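Local atomic coordinates of elicitor protein Hrip2 (Magnaporthe oryzae, PDB entry 5FID), a protein that acts as a secreted protein elicitor of the rice blast fungus, probably one that triggers defence responses in the host plant. Residues K55-G66 against Y78-F88; I65-G76 against P126-T134. The protein carries 1 engineered substitution. One frame throughout, in Å; residues are numbered along the deposited sequence.

Contact 1: residues K55-G66 against Y78-F88; sequences KTKTLTSPMFIG and YELSSEWGNPF. Engineered in segment 55-66: Met63 (natural residue Leu).
The paired ends of the antiparallel hairpin 63-69/75-81 make this contact, with Phe64 and Gly66 facing Ser81 and Glu79 in two hydrogen-bonded pairs. Phe64 N donates to Ser81 O at 3.0 Å, and Ser81 N returns a bond to Phe64 O. Gly66 and Glu79 exchange a second pair of backbone bonds.

On the face of the sheet that carries Phe64, its CG lies between the backbone N and the carbonyl carbon (chi1 84°), which brings the ring across to the second strand. Ser81 CB sits over one face as a CH-pi contact, 3.5 Å from the Phe64 ring centroid. Phe64 CD2 reaches over the indole of Trp84, 3.5 Å from its CE3, with the two ring planes inclined at 41°. Ser81 OG is held as well: it accepts from Glu83 N in an ST turn and donates to Glu83 OE1 at 2.7 Å.

On the face that carries Ile65 and Leu80, CE of the engineered selenomethionine Met63 meets Leu80 CD1 at 3.8 Å. Farther along, Lys55 NZ approaches Pro87 O from above its carbonyl plane at 3.0 Å, and a water bridges the same two atoms. Lys120 makes salt bridges with Glu83 and Glu79; Glu79 is held further by Ser115 OG and by Tyr75 OH of the second subunit. The charge of Lys120 would probably favour both ionised carboxylates beside the Phe64 ring.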
loop_
_atom_site.group_PDB
_atom_site.type_symbol
_atom_site.label_atom_id
_atom_site.label_comp_id
_atom_site.label_asym_id
_atom_site.label_seq_id
_atom_site.Cartn_x
_atom_site.Cartn_y
_atom_site.Cartn_z
ATOM N N LYS A 55 20.408 13.306 -9.899
ATOM C CA LYS A 55 21.505 14.249 -9.711
ATOM C C LYS A 55 21.879 14.957 -11.011
ATOM O O LYS A 55 22.837 15.731 -11.047
ATOM C CB LYS A 55 22.728 13.544 -9.126
ATOM C CG LYS A 55 22.563 13.117 -7.683
ATOM C CD LYS A 55 23.817 12.388 -7.231
ATOM C CE LYS A 55 23.636 11.819 -5.855
ATOM N NZ LYS A 55 24.825 11.018 -5.459
ATOM N N THR A 56 21.138 14.684 -12.083
ATOM C CA THR A 56 21.329 15.422 -13.335
ATOM C C THR A 56 20.058 16.133 -13.767
ATOM O O THR A 56 18.944 15.675 -13.494
ATOM C CB THR A 56 21.853 14.532 -14.504
ATOM O OG1 THR A 56 20.946 13.445 -14.733
ATOM C CG2 THR A 56 23.224 13.984 -14.177
ATOM N N LYS A 57 20.234 17.252 -14.453
ATOM C CA LYS A 57 19.108 18.020 -14.955
ATOM C C LYS A 57 18.321 17.261 -16.016
ATOM O O LYS A 57 17.139 17.520 -16.227
ATOM C CB LYS A 57 19.591 19.359 -15.515
ATOM C CG LYS A 57 18.531 20.429 -15.448
ATOM C CD LYS A 57 19.087 21.802 -15.778
ATOM C CE LYS A 57 18.023 22.870 -15.537
ATOM N NZ LYS A 57 18.524 24.248 -15.814
ATOM N N THR A 58 18.970 16.312 -16.680
ATOM C CA THR A 58 18.276 15.497 -17.666
ATOM C C THR A 58 17.473 14.364 -17.025
ATOM O O THR A 58 16.802 13.613 -17.733
ATOM C CB THR A 58 19.243 14.911 -18.704
ATOM O OG1 THR A 58 20.287 14.203 -18.028
ATOM C CG2 THR A 58 19.855 16.026 -19.537
ATOM N N LEU A 59 17.564 14.240 -15.699
ATOM C CA LEU A 59 16.795 13.250 -14.932
ATOM C C LEU A 59 17.141 11.813 -15.332
ATOM O O LEU A 59 16.273 10.928 -15.366
ATOM C CB LEU A 59 15.284 13.505 -15.057
ATOM C CG LEU A 59 14.783 14.888 -14.631
ATOM C CD1 LEU A 59 13.285 15.028 -14.873
ATOM C CD2 LEU A 59 15.095 15.123 -13.171
ATOM N N THR A 60 18.418 11.578 -15.625
ATOM C CA THR A 60 18.867 10.258 -16.068
ATOM C C THR A 60 18.916 9.279 -14.900
ATOM O O THR A 60 19.391 9.620 -13.816
ATOM C CB THR A 60 20.246 10.329 -16.738
ATOM O OG1 THR A 60 20.141 11.106 -17.936
ATOM C CG2 THR A 60 20.734 8.942 -17.097
ATOM N N SER A 61 18.413 8.070 -15.131
ATOM C CA SER A 61 18.375 7.015 -14.112
ATOM C C SER A 61 17.904 7.527 -12.756
ATOM O O SER A 61 18.625 7.415 -11.759
ATOM C CB SER A 61 19.745 6.351 -13.981
ATOM O OG SER A 61 20.108 5.748 -15.214
ATOM N N PRO A 62 16.678 8.080 -12.708
ATOM C CA PRO A 62 16.231 8.723 -11.474
ATOM C C PRO A 62 15.589 7.748 -10.492
ATOM O O PRO A 62 15.063 6.689 -10.860
ATOM C CB PRO A 62 15.144 9.665 -11.969
ATOM C CG PRO A 62 14.496 8.866 -13.082
ATOM C CD PRO A 62 15.617 8.078 -13.733
HETATM N N MSE A 63 15.603 8.143 -9.230
HETATM C CA MSE A 63 14.757 7.515 -8.245
HETATM C C MSE A 63 13.388 8.122 -8.496
HETATM O O MSE A 63 13.289 9.134 -9.172
HETATM C CB MSE A 63 15.255 7.880 -6.851
HETATM C CG MSE A 63 14.673 7.031 -5.757
HETATM SE SE MSE A 63 15.049 7.893 -4.054
HETATM C CE MSE A 63 13.912 9.471 -4.169
ATOM N N PHE A 64 12.321 7.490 -8.018
ATOM C CA PHE A 64 11.020 8.159 -8.057
ATOM C C PHE A 64 10.158 7.982 -6.823
ATOM O O PHE A 64 10.295 7.013 -6.069
ATOM C CB PHE A 64 10.247 7.929 -9.384
ATOM C CG PHE A 64 9.453 6.647 -9.462
ATOM C CD1 PHE A 64 8.229 6.520 -8.813
ATOM C CD2 PHE A 64 9.882 5.604 -10.274
ATOM C CE1 PHE A 64 7.471 5.347 -8.916
ATOM C CE2 PHE A 64 9.129 4.423 -10.387
ATOM C CZ PHE A 64 7.927 4.297 -9.709
ATOM N N ILE A 65 9.285 8.961 -6.612
ATOM C CA ILE A 65 8.295 8.899 -5.554
ATOM C C ILE A 65 6.958 8.934 -6.251
ATOM O O ILE A 65 6.649 9.888 -6.967
ATOM C CB ILE A 65 8.403 10.118 -4.621
ATOM C CG1 ILE A 65 9.765 10.105 -3.909
ATOM C CG2 ILE A 65 7.254 10.115 -3.608
ATOM C CD1 ILE A 65 10.381 11.459 -3.768
ATOM N N GLY A 66 6.161 7.889 -6.073
ATOM C CA GLY A 66 4.861 7.860 -6.714
ATOM C C GLY A 66 3.785 8.067 -5.674
ATOM O O GLY A 66 3.891 7.543 -4.572
ATOM N N TYR A 78 1.565 5.738 -1.666
ATOM C CA TYR A 78 2.889 6.306 -1.901
ATOM C C TYR A 78 3.903 5.187 -2.096
ATOM O O TYR A 78 3.843 4.152 -1.428
ATOM C CB TYR A 78 3.320 7.214 -0.733
ATOM C CG TYR A 78 3.012 6.599 0.608
ATOM C CD1 TYR A 78 1.738 6.686 1.149
ATOM C CD2 TYR A 78 3.980 5.910 1.320
ATOM C CE1 TYR A 78 1.430 6.101 2.361
ATOM C CE2 TYR A 78 3.682 5.330 2.536
ATOM C CZ TYR A 78 2.406 5.427 3.048
ATOM O OH TYR A 78 2.098 4.832 4.261
ATOM N N GLU A 79 4.838 5.407 -3.014
ATOM C CA GLU A 79 5.824 4.403 -3.379
ATOM C C GLU A 79 7.177 5.080 -3.514
ATOM O O GLU A 79 7.299 6.101 -4.193
ATOM C CB GLU A 79 5.441 3.765 -4.715
ATOM C CG GLU A 79 6.471 2.786 -5.296
ATOM C CD GLU A 79 6.029 2.183 -6.623
ATOM O OE1 GLU A 79 5.076 2.714 -7.245
ATOM O OE2 GLU A 79 6.634 1.167 -7.055
ATOM N N LEU A 80 8.184 4.518 -2.857
ATOM C CA LEU A 80 9.559 4.985 -3.008
ATOM C C LEU A 80 10.284 3.970 -3.881
ATOM O O LEU A 80 10.597 2.875 -3.425
ATOM C CB LEU A 80 10.239 5.093 -1.640
ATOM C CG LEU A 80 11.688 5.597 -1.652
ATOM C CD1 LEU A 80 11.750 7.021 -2.180
ATOM C CD2 LEU A 80 12.287 5.530 -0.247
ATOM N N SER A 81 10.550 4.329 -5.139
ATOM C CA SER A 81 10.988 3.334 -6.122
ATOM C C SER A 81 12.379 3.568 -6.680
ATOM O O SER A 81 12.728 4.688 -7.049
ATOM C CB SER A 81 9.994 3.275 -7.279
ATOM O OG SER A 81 10.415 2.351 -8.270
ATOM N N SER A 82 13.172 2.499 -6.748
ATOM C CA SER A 82 14.454 2.546 -7.452
ATOM C C SER A 82 14.393 1.778 -8.774
ATOM O O SER A 82 15.434 1.372 -9.303
ATOM C CB SER A 82 15.579 1.981 -6.583
ATOM O OG SER A 82 15.364 0.606 -6.288
ATOM N N GLU A 83 13.187 1.596 -9.316
ATOM C CA GLU A 83 12.992 0.821 -10.548
ATOM C C GLU A 83 13.652 1.427 -11.775
ATOM O O GLU A 83 13.936 0.717 -12.741
ATOM C CB GLU A 83 11.499 0.643 -10.850
ATOM C CG GLU A 83 10.761 -0.308 -9.942
ATOM C CD GLU A 83 9.266 -0.170 -10.104
ATOM O OE1 GLU A 83 8.730 0.927 -9.794
ATOM O OE2 GLU A 83 8.625 -1.147 -10.550
ATOM N N TRP A 84 13.875 2.737 -11.750
ATOM C CA TRP A 84 14.525 3.412 -12.876
ATOM C C TRP A 84 15.929 3.887 -12.531
ATOM O O TRP A 84 16.584 4.537 -13.352
ATOM C CB TRP A 84 13.695 4.615 -13.343
ATOM C CG TRP A 84 12.246 4.287 -13.624
ATOM C CD1 TRP A 84 11.720 3.058 -13.890
ATOM C CD2 TRP A 84 11.148 5.212 -13.658
ATOM N NE1 TRP A 84 10.360 3.158 -14.093
ATOM C CE2 TRP A 84 9.983 4.469 -13.953
ATOM C CE3 TRP A 84 11.036 6.590 -13.454
ATOM C CZ2 TRP A 84 8.718 5.064 -14.065
ATOM C CZ3 TRP A 84 9.781 7.183 -13.572
ATOM C CH2 TRP A 84 8.638 6.417 -13.868
ATOM N N GLY A 85 16.377 3.574 -11.318
ATOM C CA GLY A 85 17.679 4.009 -10.837
ATOM C C GLY A 85 17.608 4.506 -9.397
ATOM O O GLY A 85 16.533 4.591 -8.825
ATOM N N ASN A 86 18.757 4.813 -8.804
ATOM C CA ASN A 86 18.809 5.438 -7.487
ATOM C C ASN A 86 20.170 6.056 -7.234
ATOM O O ASN A 86 21.104 5.360 -6.830
ATOM C CB ASN A 86 18.500 4.456 -6.353
ATOM C CG ASN A 86 18.486 5.145 -4.990
ATOM O OD1 ASN A 86 18.535 6.384 -4.905
ATOM N ND2 ASN A 86 18.416 4.360 -3.925
ATOM N N PRO A 87 20.278 7.372 -7.462
ATOM C CA PRO A 87 21.524 8.124 -7.301
ATOM C C PRO A 87 21.936 8.183 -5.842
ATOM O O PRO A 87 23.082 8.534 -5.540
ATOM C CB PRO A 87 21.146 9.534 -7.773
ATOM C CG PRO A 87 19.937 9.361 -8.609
ATOM C CD PRO A 87 19.192 8.213 -7.992
ATOM N N PHE A 88 21.001 7.841 -4.956
ATOM C CA PHE A 88 21.191 8.000 -3.517
ATOM C C PHE A 88 21.304 6.667 -2.809
ATOM O O PHE A 88 21.098 6.583 -1.602
ATOM C CB PHE A 88 20.040 8.817 -2.925
ATOM C CG PHE A 88 19.643 9.993 -3.776
ATOM C CD1 PHE A 88 20.366 11.177 -3.736
ATOM C CD2 PHE A 88 18.551 9.913 -4.621
ATOM C CE1 PHE A 88 20.005 12.260 -4.524
ATOM C CE2 PHE A 88 18.184 10.990 -5.414
ATOM C CZ PHE A 88 18.914 12.169 -5.366
HETATM O O HOH W 1 25.341 9.001 -7.188
HETATM O O HOH W 2 13.378 4.736 -9.946
#

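Contact 2: residues I65-G76 against P126-T134; sequences IGYSFSSNPDYG and PLPINVEAT
Leu127 reaches from the segment 126-134 into the bend of the hairpin, against Asp74, Gly76 and Phe69. Its CB lies 3.7 Å from Asp74 O, the same oxygen that accepts a hydrogen bond from Leu127 N at 3.0 Å, with the donor tilted 30° from the carbonyl plane. CG, placed beside the backbone N (chi1 -63°), rests 3.6 Å from Tyr75 C. There the two methyls part: CD1 touches Ser70 O and lies 4.0 Å from CD2 of the Phe69 ring, while CD2 packs on the backbone of Gly76, 3.3 Å from its N. The Leu127 and Phe69 side chains cross at about a right angle. Ile129 CD1 continues this cover along Gly76, whose lack of a side chain leaves room for it and Leu127 CD2.

Beyond the bend the contact is purely apolar. Val131 splits its methyls between CG2 of Ile65 and CB of Tyr67, and Ala133 CB meets Ile65 CD1 at 3.6 Å. Here strands 65-69 and 131-134 run nearly antiparallel with axes 9.1 Å apart, so side chains rather than backbones join the two sheets of a beta sandwich; Leu95 (strand 93-96) and Val8 (5-10), from the sheet of 131-135, pack against Ile65 between them.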
loop_
_atom_site.group_PDB
_atom_site.type_symbol
_atom_site.label_atom_id
_atom_site.label_comp_id
_atom_site.label_asym_id
_atom_site.label_seq_id
_atom_site.Cartn_x
_atom_site.Cartn_y
_atom_site.Cartn_z
ATOM N N ILE A 65 9.285 8.961 -6.612
ATOM C CA ILE A 65 8.295 8.899 -5.554
ATOM C C ILE A 65 6.958 8.934 -6.251
ATOM O O ILE A 65 6.649 9.888 -6.967
ATOM C CB ILE A 65 8.403 10.118 -4.621
ATOM C CG1 ILE A 65 9.765 10.105 -3.909
ATOM C CG2 ILE A 65 7.254 10.115 -3.608
ATOM C CD1 ILE A 65 10.381 11.459 -3.768
ATOM N N GLY A 66 6.161 7.889 -6.073
ATOM C CA GLY A 66 4.861 7.860 -6.714
ATOM C C GLY A 66 3.785 8.067 -5.674
ATOM O O GLY A 66 3.891 7.543 -4.572
ATOM N N TYR A 67 2.753 8.830 -6.010
ATOM C CA TYR A 67 1.618 8.956 -5.107
ATOM C C TYR A 67 0.307 8.997 -5.876
ATOM O O TYR A 67 0.274 9.395 -7.033
ATOM C CB TYR A 67 1.759 10.199 -4.221
ATOM C CG TYR A 67 1.616 11.517 -4.949
ATOM C CD1 TYR A 67 2.732 12.188 -5.436
ATOM C CD2 TYR A 67 0.371 12.102 -5.131
ATOM C CE1 TYR A 67 2.609 13.413 -6.091
ATOM C CE2 TYR A 67 0.236 13.307 -5.790
ATOM C CZ TYR A 67 1.354 13.963 -6.263
ATOM O OH TYR A 67 1.207 15.172 -6.915
ATOM N N SER A 68 -0.769 8.577 -5.223
ATOM C CA SER A 68 -2.113 8.723 -5.776
ATOM C C SER A 68 -3.096 8.662 -4.611
ATOM O O SER A 68 -2.699 8.376 -3.486
ATOM C CB SER A 68 -2.398 7.627 -6.800
ATOM O OG SER A 68 -2.608 6.377 -6.164
ATOM N N PHE A 69 -4.370 8.947 -4.845
ATOM C CA PHE A 69 -5.323 8.802 -3.749
ATOM C C PHE A 69 -6.718 8.400 -4.206
ATOM O O PHE A 69 -7.102 8.640 -5.352
ATOM C CB PHE A 69 -5.330 10.018 -2.804
ATOM C CG PHE A 69 -5.741 11.309 -3.449
ATOM C CD1 PHE A 69 -4.875 11.994 -4.295
ATOM C CD2 PHE A 69 -6.980 11.868 -3.162
ATOM C CE1 PHE A 69 -5.260 13.202 -4.876
ATOM C CE2 PHE A 69 -7.369 13.071 -3.731
ATOM C CZ PHE A 69 -6.506 13.742 -4.593
ATOM N N SER A 70 -7.454 7.753 -3.309
ATOM C CA SER A 70 -8.768 7.227 -3.648
ATOM C C SER A 70 -9.792 7.672 -2.611
ATOM O O SER A 70 -9.436 8.208 -1.563
ATOM C CB SER A 70 -8.730 5.691 -3.763
ATOM O OG SER A 70 -8.714 5.035 -2.493
ATOM N N SER A 71 -11.066 7.475 -2.922
ATOM C CA SER A 71 -12.109 7.616 -1.920
ATOM C C SER A 71 -12.788 6.259 -1.812
ATOM O O SER A 71 -12.801 5.490 -2.778
ATOM C CB SER A 71 -13.094 8.728 -2.285
ATOM O OG SER A 71 -13.847 8.388 -3.427
ATOM N N ASN A 72 -13.309 5.951 -0.628
ATOM C CA ASN A 72 -13.945 4.659 -0.365
ATOM C C ASN A 72 -13.107 3.463 -0.825
ATOM O O ASN A 72 -13.460 2.779 -1.789
ATOM C CB ASN A 72 -15.330 4.607 -1.010
ATOM C CG ASN A 72 -16.224 5.742 -0.555
ATOM O OD1 ASN A 72 -16.303 6.055 0.639
ATOM N ND2 ASN A 72 -16.891 6.377 -1.508
ATOM N N PRO A 73 -11.997 3.188 -0.128
ATOM C CA PRO A 73 -11.571 3.864 1.101
ATOM C C PRO A 73 -10.823 5.171 0.822
ATOM O O PRO A 73 -10.186 5.326 -0.230
ATOM C CB PRO A 73 -10.634 2.844 1.737
ATOM C CG PRO A 73 -10.012 2.148 0.554
ATOM C CD PRO A 73 -11.089 2.088 -0.504
ATOM N N ASP A 74 -10.916 6.106 1.759
ATOM C CA ASP A 74 -10.224 7.373 1.640
ATOM C C ASP A 74 -8.759 7.202 2.018
ATOM O O ASP A 74 -8.369 7.574 3.115
ATOM C CB ASP A 74 -10.857 8.392 2.590
ATOM C CG ASP A 74 -12.270 8.779 2.192
ATOM O OD1 ASP A 74 -12.854 9.634 2.893
ATOM O OD2 ASP A 74 -12.789 8.249 1.185
ATOM N N TYR A 75 -7.962 6.629 1.116
ATOM C CA TYR A 75 -6.541 6.391 1.358
ATOM C C TYR A 75 -5.677 7.150 0.360
ATOM O O TYR A 75 -6.080 7.376 -0.792
ATOM C CB TYR A 75 -6.189 4.914 1.182
ATOM C CG TYR A 75 -6.752 3.953 2.206
ATOM C CD1 TYR A 75 -7.269 4.398 3.423
ATOM C CD2 TYR A 75 -6.729 2.587 1.964
ATOM C CE1 TYR A 75 -7.764 3.488 4.360
ATOM C CE2 TYR A 75 -7.225 1.670 2.898
ATOM C CZ TYR A 75 -7.735 2.133 4.091
ATOM O OH TYR A 75 -8.230 1.223 5.006
ATOM N N GLY A 76 -4.477 7.513 0.800
ATOM C CA GLY A 76 -3.455 8.032 -0.090
ATOM C C GLY A 76 -2.410 6.942 -0.230
ATOM O O GLY A 76 -2.141 6.236 0.739
ATOM N N PRO A 126 -4.634 6.473 5.589
ATOM C CA PRO A 126 -5.837 7.315 5.625
ATOM C C PRO A 126 -5.556 8.779 5.315
ATOM O O PRO A 126 -4.590 9.356 5.828
ATOM C CB PRO A 126 -6.287 7.203 7.077
ATOM C CG PRO A 126 -5.845 5.834 7.490
ATOM C CD PRO A 126 -4.519 5.622 6.787
ATOM N N LEU A 127 -6.410 9.380 4.492
ATOM C CA LEU A 127 -6.267 10.784 4.120
ATOM C C LEU A 127 -6.699 11.672 5.283
ATOM O O LEU A 127 -7.512 11.249 6.116
ATOM C CB LEU A 127 -7.137 11.084 2.894
ATOM C CG LEU A 127 -6.792 10.331 1.611
ATOM C CD1 LEU A 127 -7.805 10.630 0.517
ATOM C CD2 LEU A 127 -5.382 10.716 1.165
ATOM N N PRO A 128 -6.165 12.908 5.356
ATOM C CA PRO A 128 -5.150 13.482 4.467
ATOM C C PRO A 128 -3.731 13.160 4.924
ATOM O O PRO A 128 -3.486 12.942 6.117
ATOM C CB PRO A 128 -5.394 14.986 4.592
ATOM C CG PRO A 128 -5.892 15.162 5.983
ATOM C CD PRO A 128 -6.706 13.911 6.290
ATOM N N ILE A 129 -2.811 13.106 3.966
ATOM C CA ILE A 129 -1.405 12.881 4.249
ATOM C C ILE A 129 -0.593 13.868 3.434
ATOM O O ILE A 129 -1.077 14.383 2.424
ATOM C CB ILE A 129 -0.966 11.460 3.856
ATOM C CG1 ILE A 129 -1.179 11.224 2.360
ATOM C CG2 ILE A 129 -1.733 10.420 4.656
ATOM C CD1 ILE A 129 -0.640 9.872 1.858
ATOM N N ASN A 130 0.624 14.148 3.888
ATOM C CA ASN A 130 1.636 14.758 3.033
ATOM C C ASN A 130 2.601 13.630 2.725
ATOM O O ASN A 130 2.958 12.877 3.623
ATOM C CB ASN A 130 2.388 15.889 3.753
ATOM C CG ASN A 130 1.585 17.178 3.857
ATOM O OD1 ASN A 130 0.670 17.432 3.072
ATOM N ND2 ASN A 130 1.955 18.020 4.815
ATOM N N VAL A 131 2.994 13.472 1.467
ATOM C CA VAL A 131 3.979 12.447 1.118
ATOM C C VAL A 131 5.339 13.123 1.100
ATOM O O VAL A 131 5.613 13.958 0.242
ATOM C CB VAL A 131 3.670 11.788 -0.238
ATOM C CG1 VAL A 131 4.769 10.809 -0.625
ATOM C CG2 VAL A 131 2.350 11.044 -0.156
ATOM N N GLU A 132 6.183 12.772 2.068
ATOM C CA GLU A 132 7.354 13.572 2.389
ATOM C C GLU A 132 8.613 12.726 2.362
ATOM O O GLU A 132 8.766 11.792 3.156
ATOM C CB GLU A 132 7.159 14.217 3.763
ATOM C CG GLU A 132 8.246 15.180 4.181
ATOM C CD GLU A 132 7.864 15.957 5.432
ATOM O OE1 GLU A 132 6.809 15.651 6.050
ATOM O OE2 GLU A 132 8.613 16.878 5.802
ATOM N N ALA A 133 9.511 13.053 1.434
ATOM C CA ALA A 133 10.751 12.313 1.263
ATOM C C ALA A 133 11.922 13.167 1.716
ATOM O O ALA A 133 11.930 14.373 1.502
ATOM C CB ALA A 133 10.937 11.913 -0.190
ATOM N N THR A 134 12.907 12.535 2.348
ATOM C CA THR A 134 14.158 13.196 2.700
ATOM C C THR A 134 15.332 12.436 2.085
ATOM O O THR A 134 15.537 11.263 2.388
ATOM C CB THR A 134 14.360 13.261 4.225
ATOM O OG1 THR A 134 13.330 14.065 4.815
ATOM C CG2 THR A 134 15.718 13.893 4.551
HETATM O O HOH W 3 -9.287 9.250 5.961
#

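From the N terminus the chain lays down five strands, 5-10 to 49-54, before reaching 55-66 and turning into the hairpin; contact 1 closes that short excursion when 78-88 returns alongside. Contact 2 opens within the same hairpin, at 65-76, and closes much later, when 126-134 comes back after 49 intervening residues. The segments alternate along the sequence, so the two contacts cross and share Ile65 and Gly66. Contact 1 ties neighbouring strands within the six-stranded antiparallel sheet; contact 2 pairs Tyr75 with Pro126 at the edge of that sheet, then joins the sheet to strand 131-135 of the mixed one. Their centres lie about 19 Å apart, yet they touch where Tyr78 packs on Val131 and Ile129.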